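Local atomic coordinates of glucose-6-phosphate isomerase like protein (Thermus thermophilus, PDB entry 1WIW), a protein that probably isomerises sugar phosphates such as glucose 6-phosphate and mannose 6-phosphate, as in other members of the PGI/PMI family. Residues R90-G95 / G99-I104. Residues are numbered along the deposited sequence; the frame is centred on the assembly and turned at random.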
loop_
_atom_site.group_PDB
_atom_site.type_symbol
_atom_site.label_atom_id
_atom_site.label_comp_id
_atom_site.label_asym_id
_atom_site.label_seq_id
_atom_site.Cartn_x
_atom_site.Cartn_y
_atom_site.Cartn_z
ATOM N N ARG B 90 -26.845 -9.942 -9.840
ATOM C CA ARG B 90 -27.339 -8.671 -10.347
ATOM C C ARG B 90 -26.269 -7.619 -10.085
ATOM O O ARG B 90 -25.759 -7.508 -8.971
ATOM C CB ARG B 90 -28.627 -8.272 -9.629
ATOM C CG ARG B 90 -29.106 -6.874 -9.979
ATOM C CD ARG B 90 -30.223 -6.421 -9.058
ATOM N NE ARG B 90 -30.560 -5.019 -9.279
ATOM C CZ ARG B 90 -31.437 -4.337 -8.551
ATOM N NH1 ARG B 90 -32.071 -4.928 -7.548
ATOM N NH2 ARG B 90 -31.680 -3.062 -8.824
ATOM N N VAL B 91 -25.930 -6.849 -11.113
ATOM C CA VAL B 91 -24.913 -5.816 -10.973
ATOM C C VAL B 91 -25.518 -4.449 -10.685
ATOM O O VAL B 91 -26.396 -3.980 -11.410
ATOM C CB VAL B 91 -24.050 -5.706 -12.248
ATOM C CG1 VAL B 91 -22.995 -4.623 -12.073
ATOM C CG2 VAL B 91 -23.394 -7.043 -12.547
ATOM N N VAL B 92 -25.047 -3.818 -9.613
ATOM C CA VAL B 92 -25.515 -2.492 -9.237
ATOM C C VAL B 92 -24.324 -1.544 -9.240
ATOM O O VAL B 92 -23.438 -1.637 -8.389
ATOM C CB VAL B 92 -26.164 -2.486 -7.840
ATOM C CG1 VAL B 92 -26.547 -1.065 -7.459
ATOM C CG2 VAL B 92 -27.399 -3.375 -7.837
ATOM N N ARG B 93 -24.314 -0.634 -10.209
ATOM C CA ARG B 93 -23.240 0.335 -10.365
ATOM C C ARG B 93 -23.467 1.578 -9.518
ATOM O O ARG B 93 -24.487 2.257 -9.650
ATOM C CB ARG B 93 -23.118 0.744 -11.833
ATOM C CG ARG B 93 -22.817 -0.399 -12.792
ATOM C CD ARG B 93 -22.880 0.098 -14.228
ATOM N NE ARG B 93 -21.919 1.171 -14.466
ATOM C CZ ARG B 93 -21.985 2.027 -15.480
ATOM N NH1 ARG B 93 -22.973 1.943 -16.362
ATOM N NH2 ARG B 93 -21.062 2.969 -15.613
ATOM N N VAL B 94 -22.502 1.865 -8.653
ATOM C CA VAL B 94 -22.556 3.021 -7.769
ATOM C C VAL B 94 -21.309 3.864 -8.026
ATOM O O VAL B 94 -20.190 3.394 -7.815
ATOM C CB VAL B 94 -22.568 2.575 -6.291
ATOM C CG1 VAL B 94 -22.723 3.771 -5.389
ATOM C CG2 VAL B 94 -23.688 1.579 -6.056
ATOM N N GLY B 95 -21.497 5.101 -8.484
ATOM C CA GLY B 95 -20.353 5.956 -8.758
ATOM C C GLY B 95 -20.707 7.363 -9.196
ATOM O O GLY B 95 -21.784 7.863 -8.882
ATOM N N GLY B 99 -23.840 7.031 -16.222
ATOM C CA GLY B 99 -24.483 5.755 -16.485
ATOM C C GLY B 99 -24.718 4.836 -15.294
ATOM O O GLY B 99 -25.288 3.755 -15.460
ATOM N N VAL B 100 -24.297 5.249 -14.101
ATOM C CA VAL B 100 -24.470 4.424 -12.906
ATOM C C VAL B 100 -25.904 4.401 -12.397
ATOM O O VAL B 100 -26.699 5.279 -12.721
ATOM C CB VAL B 100 -23.559 4.902 -11.753
ATOM C CG1 VAL B 100 -22.108 4.875 -12.197
ATOM C CG2 VAL B 100 -23.963 6.300 -11.307
ATOM N N GLU B 101 -26.222 3.391 -11.591
ATOM C CA GLU B 101 -27.559 3.237 -11.025
ATOM C C GLU B 101 -27.736 4.088 -9.763
ATOM O O GLU B 101 -28.821 4.609 -9.499
ATOM C CB GLU B 101 -27.824 1.760 -10.702
ATOM C CG GLU B 101 -29.270 1.456 -10.329
ATOM C CD GLU B 101 -29.528 -0.030 -10.127
ATOM O OE1 GLU B 101 -29.161 -0.823 -11.022
ATOM O OE2 GLU B 101 -30.105 -0.404 -9.080
ATOM N N VAL B 102 -26.668 4.212 -8.980
ATOM C CA VAL B 102 -26.685 5.008 -7.756
ATOM C C VAL B 102 -25.536 6.013 -7.852
ATOM O O VAL B 102 -24.367 5.635 -7.950
ATOM C CB VAL B 102 -26.506 4.120 -6.511
ATOM C CG1 VAL B 102 -26.589 4.966 -5.250
ATOM C CG2 VAL B 102 -27.578 3.046 -6.491
ATOM N N HIS B 103 -25.876 7.296 -7.807
ATOM C CA HIS B 103 -24.886 8.351 -7.964
ATOM C C HIS B 103 -24.240 8.921 -6.698
ATOM O O HIS B 103 -24.914 9.257 -5.721
ATOM C CB HIS B 103 -25.501 9.498 -8.770
ATOM C CG HIS B 103 -24.496 10.468 -9.303
ATOM N ND1 HIS B 103 -24.629 11.832 -9.161
ATOM C CD2 HIS B 103 -23.334 10.272 -9.971
ATOM C CE1 HIS B 103 -23.591 12.435 -9.713
ATOM N NE2 HIS B 103 -22.790 11.511 -10.212
ATOM N N ILE B 104 -22.915 9.007 -6.736
ATOM C CA ILE B 104 -22.122 9.570 -5.650
ATOM C C ILE B 104 -21.059 10.425 -6.330
ATOM O O ILE B 104 -20.047 9.910 -6.810
ATOM C CB ILE B 104 -21.406 8.488 -4.797
ATOM C CG1 ILE B 104 -22.421 7.660 -4.011
ATOM C CG2 ILE B 104 -20.453 9.159 -3.799
ATOM C CD1 ILE B 104 -23.318 6.808 -4.858
HETATM O O HOH W 1 -29.000 -3.416 -11.364
HETATM O O HOH W 2 -26.314 -0.662 -12.367
#
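Arg93 O receives two backbone donors from 99-104: Val102 N at 3.0 Å, lying in the carbonyl plane, and Glu101 N at 2.8 Å on a more bent path (N-H...O angle 134°). From there the pairing is parallel: Gly95 N gives its hydrogen to Val102 O, and Ile104 N reaches Gly95 O at 2.7 Å from well above the carbonyl plane. Strand 102-103 thereby extends the parallel sheet of the N-terminal domain, which belongs to the SIS (sugar isomerase) type, as its outermost strand in this chain; strand 64-70 bonds to the other side of 90-95.

Upstream of this register, where the backbones part, Glu101 takes over. With CG anti to the backbone N (chi1 -170°) and the chain extended, the side chain runs back beside 90-95 and brings its carboxylate to Arg90; OE2 makes a salt bridge to Arg90 NH2 (3.1 Å), a nitrogen that also pairs with Glu33. One water accepts a hydrogen bond from Arg90 NE, in the guanidinium plane, and donates to Val91 O and Glu101 OE1 (2.6 Å), while a second accepts from Arg93 N and donates to OE1.

The Arg93 guanidinium turns one face to Val100 N, 4.0 Å above its plane, and NE is salt-bridged to Glu69. Losing the Arg93 guanidinium to an alanine would probably leave Glu69 without its charged mate and the Gly99-Val100 peptide without its cover. On the valine face, Val94 CG2 packs 3.8 Å from Val102 CB, and both valines touch Phe117 of helix 110-121. Direct backbone bonds thus satisfy Arg93 O, Gly95 N and Gly95 O, whereas two waters, both bonded to Glu101 OE1, serve Val91 O and Arg93 N where no backbone partner comes from 99-104.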